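Local coordinates for NOL1/NOP2/sun family protein (Enterococcus faecium, PDB 3M4X) that probably methylates ribosomal RNA at cytosine carbon 5, as a member of the NOL1/NOP2/sun family of S-adenosylmethionine-dependent methyltransferases, at residues L8-F12 with I198-E203; E204-Y208 with A238-N242. All blocks are in the same frame, centred on the assembly; numbering follows the deposited sequence.

Contact 1: L8-F12 with I198-E203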
ATOM      1  N   LEU A   8      14.022  22.022 -17.727  1.00 69.50           N
ATOM      2  CA  LEU A   8      14.970  21.203 -16.977  1.00 69.06           C
ATOM      3  C   LEU A   8      16.102  22.054 -16.394  1.00 72.03           C
ATOM      4  O   LEU A   8      16.476  23.071 -16.975  1.00 74.07           O
ATOM      5  CB  LEU A   8      15.558  20.112 -17.876  1.00 62.91           C
ATOM      6  CG  LEU A   8      14.547  19.216 -18.589  1.00 57.08           C
ATOM      7  CD1 LEU A   8      15.252  18.209 -19.476  1.00 54.09           C
ATOM      8  CD2 LEU A   8      13.663  18.514 -17.581  1.00 57.53           C
ATOM      9  N   PRO A   9      16.644  21.642 -15.235  1.00 66.64           N
ATOM     10  CA  PRO A   9      17.812  22.292 -14.629  1.00 68.69           C
ATOM     11  C   PRO A   9      19.078  22.070 -15.450  1.00 68.34           C
ATOM     12  O   PRO A   9      19.363  20.937 -15.845  1.00 64.33           O
ATOM     13  CB  PRO A   9      17.937  21.587 -13.274  1.00 72.39           C
ATOM     14  CG  PRO A   9      16.563  21.073 -12.984  1.00 64.00           C
ATOM     15  CD  PRO A   9      16.033  20.663 -14.324  1.00 63.86           C
ATOM     16  N   GLN A  10      19.829  23.143 -15.691  1.00 71.89           N
ATOM     17  CA  GLN A  10      21.026  23.083 -16.528  1.00 76.42           C
ATOM     18  C   GLN A  10      21.977  21.977 -16.088  1.00 65.55           C
ATOM     19  O   GLN A  10      22.529  21.262 -16.925  1.00 66.02           O
ATOM     20  CB  GLN A  10      21.765  24.431 -16.541  1.00 89.38           C
ATOM     21  CG  GLN A  10      20.901  25.619 -16.142  1.00102.53           C
ATOM     22  CD  GLN A  10      20.538  25.601 -14.665  1.00108.83           C
ATOM     23  OE1 GLN A  10      21.410  25.706 -13.801  1.00114.88           O
ATOM     24  NE2 GLN A  10      19.247  25.461 -14.371  1.00105.03           N
ATOM     25  N   GLN A  11      22.169  21.835 -14.781  1.00 60.24           N
ATOM     26  CA  GLN A  11      23.114  20.842 -14.262  1.00 64.58           C
ATOM     27  C   GLN A  11      22.665  19.410 -14.548  1.00 55.72           C
ATOM     28  O   GLN A  11      23.487  18.518 -14.767  1.00 54.60           O
ATOM     29  CB  GLN A  11      23.340  21.038 -12.761  1.00 71.61           C
ATOM     30  CG  GLN A  11      23.948  22.382 -12.411  1.00 76.88           C
ATOM     31  CD  GLN A  11      25.149  22.716 -13.270  1.00 83.77           C
ATOM     32  OE1 GLN A  11      25.168  23.743 -13.951  1.00 90.50           O
ATOM     33  NE2 GLN A  11      26.160  21.848 -13.247  1.00 84.51           N
ATOM     34  N   PHE A  12      21.351  19.217 -14.539  1.00 56.81           N
ATOM     35  CA  PHE A  12      20.709  17.946 -14.853  1.00 52.56           C
ATOM     36  C   PHE A  12      20.891  17.604 -16.331  1.00 53.01           C
ATOM     37  O   PHE A  12      21.252  16.480 -16.682  1.00 50.75           O
ATOM     38  CB  PHE A  12      19.221  18.060 -14.510  1.00 45.50           C
ATOM     39  CG  PHE A  12      18.400  16.873 -14.924  1.00 48.17           C
ATOM     40  CD1 PHE A  12      18.291  15.762 -14.095  1.00 45.05           C
ATOM     41  CD2 PHE A  12      17.718  16.874 -16.128  1.00 47.81           C
ATOM     42  CE1 PHE A  12      17.524  14.676 -14.472  1.00 48.71           C
ATOM     43  CE2 PHE A  12      16.954  15.787 -16.511  1.00 48.59           C
ATOM     44  CZ  PHE A  12      16.857  14.686 -15.682  1.00 48.46           C
ATOM     45  N   ILE A 198      11.327  19.769  -9.651  1.00 66.55           N
ATOM     46  CA  ILE A 198      12.400  20.401 -10.405  1.00 70.80           C
ATOM     47  C   ILE A 198      13.047  21.485  -9.554  1.00 73.24           C
ATOM     48  O   ILE A 198      14.266  21.541  -9.425  1.00 66.22           O
ATOM     49  CB  ILE A 198      11.887  20.997 -11.713  1.00 65.41           C
ATOM     50  CG1 ILE A 198      11.459  19.871 -12.652  1.00 64.06           C
ATOM     51  CG2 ILE A 198      12.964  21.852 -12.355  1.00 63.95           C
ATOM     52  CD1 ILE A 198      10.651  20.336 -13.844  1.00 64.26           C
ATOM     53  N   LYS A 199      12.210  22.325  -8.955  1.00 81.12           N
ATOM     54  CA  LYS A 199      12.668  23.389  -8.074  1.00 85.46           C
ATOM     55  C   LYS A 199      13.598  22.880  -6.975  1.00 82.05           C
ATOM     56  O   LYS A 199      14.603  23.515  -6.666  1.00 82.98           O
ATOM     57  CB  LYS A 199      11.468  24.095  -7.439  1.00 91.42           C
ATOM     58  CG  LYS A 199      10.564  24.796  -8.434  1.00101.27           C
ATOM     59  CD  LYS A 199      10.512  26.298  -8.174  1.00111.32           C
ATOM     60  CE  LYS A 199       9.833  26.619  -6.845  1.00115.54           C
ATOM     61  NZ  LYS A 199       9.757  28.090  -6.586  1.00117.94           N
ATOM     62  N   GLU A 200      13.258  21.735  -6.392  1.00 78.15           N
ATOM     63  CA  GLU A 200      13.980  21.208  -5.238  1.00 75.94           C
ATOM     64  C   GLU A 200      15.239  20.429  -5.618  1.00 69.12           C
ATOM     65  O   GLU A 200      16.053  20.093  -4.753  1.00 67.09           O
ATOM     66  CB  GLU A 200      13.061  20.308  -4.412  1.00 83.92           C
ATOM     67  CG  GLU A 200      11.655  20.851  -4.234  1.00 95.59           C
ATOM     68  CD  GLU A 200      11.389  21.345  -2.828  1.00104.02           C
ATOM     69  OE1 GLU A 200      12.174  20.996  -1.916  1.00105.81           O
ATOM     70  OE2 GLU A 200      10.392  22.077  -2.636  1.00105.21           O
ATOM     71  N   TRP A 201      15.396  20.133  -6.906  1.00 63.64           N
ATOM     72  CA  TRP A 201      16.559  19.384  -7.380  1.00 59.19           C
ATOM     73  C   TRP A 201      17.820  20.250  -7.414  1.00 62.43           C
ATOM     74  O   TRP A 201      17.796  21.372  -7.912  1.00 65.46           O
ATOM     75  CB  TRP A 201      16.296  18.816  -8.782  1.00 55.26           C
ATOM     76  CG  TRP A 201      17.335  17.826  -9.250  1.00 53.26           C
ATOM     77  CD1 TRP A 201      17.283  16.464  -9.126  1.00 52.39           C
ATOM     78  CD2 TRP A 201      18.582  18.119  -9.901  1.00 48.09           C
ATOM     79  NE1 TRP A 201      18.412  15.894  -9.664  1.00 49.10           N
ATOM     80  CE2 TRP A 201      19.223  16.888 -10.150  1.00 50.61           C
ATOM     81  CE3 TRP A 201      19.215  19.300 -10.297  1.00 50.95           C
ATOM     82  CZ2 TRP A 201      20.467  16.804 -10.770  1.00 51.36           C
ATOM     83  CZ3 TRP A 201      20.443  19.215 -10.924  1.00 53.64           C
ATOM     84  CH2 TRP A 201      21.059  17.976 -11.154  1.00 55.66           C
ATOM     85  N   THR A 202      18.922  19.724  -6.888  1.00 62.97           N
ATOM     86  CA  THR A 202      20.221  20.364  -7.074  1.00 62.56           C
ATOM     87  C   THR A 202      21.205  19.336  -7.574  1.00 60.34           C
ATOM     88  O   THR A 202      20.898  18.143  -7.642  1.00 62.55           O
ATOM     89  CB  THR A 202      20.781  20.995  -5.782  1.00 69.05           C
ATOM     90  OG1 THR A 202      21.285  19.968  -4.919  1.00 75.67           O
ATOM     91  CG2 THR A 202      19.702  21.783  -5.058  1.00 73.29           C
ATOM     92  N   GLU A 203      22.400  19.799  -7.901  1.00 55.80           N
ATOM     93  CA  GLU A 203      23.439  18.927  -8.418  1.00 60.41           C
ATOM     94  C   GLU A 203      23.952  17.984  -7.327  1.00 54.95           C
ATOM     95  O   GLU A 203      24.565  16.956  -7.613  1.00 50.25           O
ATOM     96  CB  GLU A 203      24.582  19.773  -8.983  1.00 63.96           C
ATOM     97  CG  GLU A 203      25.493  19.038  -9.940  1.00 68.93           C
ATOM     98  CD  GLU A 203      26.521  19.963 -10.554  1.00 79.09           C
ATOM     99  OE1 GLU A 203      27.502  19.464 -11.148  1.00 81.12           O
ATOM    100  OE2 GLU A 203      26.349  21.194 -10.434  1.00 83.54           O
TER
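Where an N-terminal helix meets the Rossmann-like methyltransferase fold, the indole of Trp201 takes up Pro9, the N-cap residue of helix 10-20, together with Gln11 and Phe12 of its first turn. Trp201 itself lies in the connection from helix 195-200 to helix 205-222. The two aromatic rings form a T-shaped pair: the Phe12 ring turns an edge toward the indole face, its centroid 5.7 Å from that of the six-membered ring of Trp201, with the planes 87° apart. With CG of Phe12 anti to its backbone N (chi1 174°), the phenyl group stands up from the indole, while Phe12 CB lies over the same six-membered ring in a CH-pi contact, 4.0 Å from the centroid and near the ring normal. The backbone comes down as well, Phe12 N lying 3.6 Å from Trp201 CH2. Gln11 lies at the indole's edge, its CB in the ring plane and 3.9 Å from CZ3 of Trp201. Pro9 serves two partners, for its CB is 4.0 Å from Trp201 CE3 and its CG is 3.7 Å from Ile198 CG2. Farther out, Gln11 bends at chi2 and gives Glu203 a weak hydrogen bond, NE2 to OE2 at 2.9 Å, with an N-H...O angle of only 120°. The indole N-H, at NE1 of Trp201, is hydrogen-bonded to Glu188 OE2. Phe191 meets both Phe12 and Trp201 edge-to-face, and Phe27 and Leu31 of helix 24-33 pack on Phe12. The whole is an aromatic cluster at a domain interface, built on edge-to-face stacking.

Contact 2: E204-Y208 with A238-N242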
ATOM      1  N   GLU A 204      23.693  18.340  -6.075  1.00 54.96           N
ATOM      2  CA  GLU A 204      24.184  17.559  -4.944  1.00 59.92           C
ATOM      3  C   GLU A 204      23.147  16.577  -4.413  1.00 58.07           C
ATOM      4  O   GLU A 204      23.434  15.797  -3.513  1.00 59.65           O
ATOM      5  CB  GLU A 204      24.633  18.483  -3.810  1.00 65.82           C
ATOM      6  CG  GLU A 204      25.938  19.216  -4.078  1.00 76.54           C
ATOM      7  CD  GLU A 204      26.325  20.136  -2.939  1.00 83.98           C
ATOM      8  OE1 GLU A 204      25.416  20.628  -2.232  1.00 87.54           O
ATOM      9  OE2 GLU A 204      27.536  20.367  -2.750  1.00 85.99           O
ATOM     10  N   SER A 205      21.941  16.625  -4.967  1.00 56.27           N
ATOM     11  CA  SER A 205      20.849  15.787  -4.481  1.00 54.77           C
ATOM     12  C   SER A 205      21.137  14.294  -4.593  1.00 52.92           C
ATOM     13  O   SER A 205      20.871  13.545  -3.662  1.00 52.79           O
ATOM     14  CB  SER A 205      19.540  16.122  -5.197  1.00 59.65           C
ATOM     15  OG  SER A 205      19.106  17.436  -4.888  1.00 63.70           O
ATOM     16  N   PRO A 206      21.672  13.850  -5.737  1.00 53.62           N
ATOM     17  CA  PRO A 206      21.867  12.404  -5.852  1.00 50.56           C
ATOM     18  C   PRO A 206      22.735  11.823  -4.742  1.00 54.41           C
ATOM     19  O   PRO A 206      22.355  10.805  -4.151  1.00 52.95           O
ATOM     20  CB  PRO A 206      22.536  12.255  -7.217  1.00 43.81           C
ATOM     21  CG  PRO A 206      21.994  13.420  -8.003  1.00 44.22           C
ATOM     22  CD  PRO A 206      21.924  14.544  -7.012  1.00 49.50           C
ATOM     23  N   LEU A 207      23.871  12.454  -4.459  1.00 55.39           N
ATOM     24  CA  LEU A 207      24.799  11.942  -3.451  1.00 53.53           C
ATOM     25  C   LEU A 207      24.251  12.113  -2.036  1.00 47.99           C
ATOM     26  O   LEU A 207      24.440  11.252  -1.186  1.00 48.73           O
ATOM     27  CB  LEU A 207      26.176  12.599  -3.575  1.00 63.73           C
ATOM     28  CG  LEU A 207      27.117  12.139  -4.697  1.00 72.65           C
ATOM     29  CD1 LEU A 207      27.393  10.641  -4.597  1.00 70.97           C
ATOM     30  CD2 LEU A 207      26.568  12.504  -6.076  1.00 80.41           C
ATOM     31  N   TYR A 208      23.577  13.228  -1.783  1.00 45.63           N
ATOM     32  CA  TYR A 208      22.906  13.431  -0.508  1.00 45.43           C
ATOM     33  C   TYR A 208      21.885  12.313  -0.265  1.00 48.76           C
ATOM     34  O   TYR A 208      21.770  11.776   0.845  1.00 46.37           O
ATOM     35  CB  TYR A 208      22.216  14.795  -0.490  1.00 48.53           C
ATOM     36  CG  TYR A 208      21.374  15.053   0.738  1.00 64.65           C
ATOM     37  CD1 TYR A 208      21.879  15.773   1.813  1.00 71.33           C
ATOM     38  CD2 TYR A 208      20.065  14.578   0.821  1.00 75.65           C
ATOM     39  CE1 TYR A 208      21.106  16.011   2.942  1.00 78.76           C
ATOM     40  CE2 TYR A 208      19.285  14.810   1.946  1.00 80.33           C
ATOM     41  CZ  TYR A 208      19.810  15.526   3.005  1.00 82.46           C
ATOM     42  OH  TYR A 208      19.038  15.760   4.125  1.00 83.78           O
ATOM     43  N   ALA A 238      19.213   8.768 -11.270  1.00 39.56           N
ATOM     44  CA  ALA A 238      20.636   8.855 -10.927  1.00 38.47           C
ATOM     45  C   ALA A 238      21.276   7.508 -10.620  1.00 37.47           C
ATOM     46  O   ALA A 238      20.750   6.731  -9.820  1.00 40.52           O
ATOM     47  CB  ALA A 238      20.857   9.829  -9.774  1.00 41.40           C
ATOM     48  N   PRO A 239      22.415   7.223 -11.276  1.00 39.54           N
ATOM     49  CA  PRO A 239      23.231   6.060 -10.917  1.00 36.51           C
ATOM     50  C   PRO A 239      23.550   6.079  -9.434  1.00 36.72           C
ATOM     51  O   PRO A 239      23.533   5.027  -8.805  1.00 38.12           O
ATOM     52  CB  PRO A 239      24.521   6.272 -11.723  1.00 34.90           C
ATOM     53  CG  PRO A 239      24.043   7.049 -12.954  1.00 39.88           C
ATOM     54  CD  PRO A 239      22.957   7.956 -12.441  1.00 39.56           C
ATOM     55  N   GLU A 240      23.836   7.258  -8.885  1.00 38.01           N
ATOM     56  CA  GLU A 240      24.256   7.352  -7.487  1.00 42.52           C
ATOM     57  C   GLU A 240      23.229   6.724  -6.541  1.00 40.56           C
ATOM     58  O   GLU A 240      23.589   6.217  -5.491  1.00 36.79           O
ATOM     59  CB  GLU A 240      24.559   8.799  -7.085  1.00 41.89           C
ATOM     60  CG  GLU A 240      25.772   9.423  -7.801  1.00 42.92           C
ATOM     61  CD  GLU A 240      25.435   9.919  -9.208  1.00 49.15           C
ATOM     62  OE1 GLU A 240      24.265   9.803  -9.634  1.00 44.89           O
ATOM     63  OE2 GLU A 240      26.340  10.431  -9.893  1.00 59.34           O
ATOM     64  N   GLU A 241      21.959   6.736  -6.939  1.00 42.46           N
ATOM     65  CA  GLU A 241      20.877   6.215  -6.099  1.00 42.27           C
ATOM     66  C   GLU A 241      20.356   4.844  -6.518  1.00 38.41           C
ATOM     67  O   GLU A 241      19.560   4.239  -5.812  1.00 32.65           O
ATOM     68  CB  GLU A 241      19.722   7.208  -6.055  1.00 38.75           C
ATOM     69  CG  GLU A 241      20.122   8.532  -5.465  1.00 42.79           C
ATOM     70  CD  GLU A 241      19.121   9.600  -5.749  1.00 53.58           C
ATOM     71  OE1 GLU A 241      19.351  10.397  -6.689  1.00 53.17           O
ATOM     72  OE2 GLU A 241      18.094   9.637  -5.039  1.00 60.74           O
ATOM     73  N   ASN A 242      20.817   4.364  -7.665  1.00 39.57           N
ATOM     74  CA  ASN A 242      20.349   3.112  -8.222  1.00 37.25           C
ATOM     75  C   ASN A 242      21.458   2.060  -8.287  1.00 36.57           C
ATOM     76  O   ASN A 242      21.671   1.321  -7.324  1.00 43.50           O
ATOM     77  CB  ASN A 242      19.745   3.351  -9.609  1.00 43.06           C
ATOM     78  CG  ASN A 242      18.567   4.334  -9.583  1.00 47.05           C
ATOM     79  OD1 ASN A 242      18.183   4.889 -10.616  1.00 47.16           O
ATOM     80  ND2 ASN A 242      17.997   4.550  -8.404  1.00 43.15           N
TER
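Pro206, in the first turn of helix 205-222, turns its ring toward the loop 238-242, and three side chains of that loop receive it from different directions. Ala238 meets it with its methyl group, CB to CB of Pro206 being 3.9 Å, and Pro206 CG lies only slightly farther from that methyl. Glu241 approaches from the backbone side of the proline: its chain is extended beyond CG (chi2 165°), which carries OE1 to 3.3 Å from Pro206 CA and lays Glu241 CG 3.4 Å from Pro206 O. No hydrogen bond joins the two segments; the OE1 of the buried Glu241 is hydrogen-bonded to Ser186 OG. Glu240 behaves differently. Bent at chi2 (80°), it presents its aliphatic part to Leu207, whose CD2 comes within 3.6 Å of Glu240 CG while the two side chains run at a slant to each other. The same bend brings Glu240 OE1 to 3.9 Å from Pro206 CB, and that oxygen forms a salt bridge with Lys15. One glutamate thus joins apolar packing to a charge pair. The loop itself is tightly turned, Glu241 N bonding to Ala238 O and Asn242 N to Pro239 O. The contact therefore fits between the N-terminal turn of helix 205-222, whose Gln210 NE2 is hydrogen-bonded to Glu240 O, and the loop running from strand 228-234 to helix 243-252, with Lys15 and Tyr16 of helix 10-20 against Ala238.

Contacts 1 and 2 illustrate how one interhelical connection can carry two successive contacts: their centres are 12 Å apart, and they succeed each other along the chain. The joint is the turn between helix 195-200 and helix 205-222, where Thr202 OG1 accepts from Glu204 N and Ser205 OG accepts from Thr202 N; Glu200 O packs 4.0 Å from Ser205 OG. Helix 10-20 serves both, through Phe12 in contact 1 and through Lys15 in contact 2. Glu241 of contact 2 also touches Cys185, of the Pro-Cys motif of this RNA methyltransferase family, and Thr236, directly after the Thr-Cys motif, consistent with a place beside the probable active site.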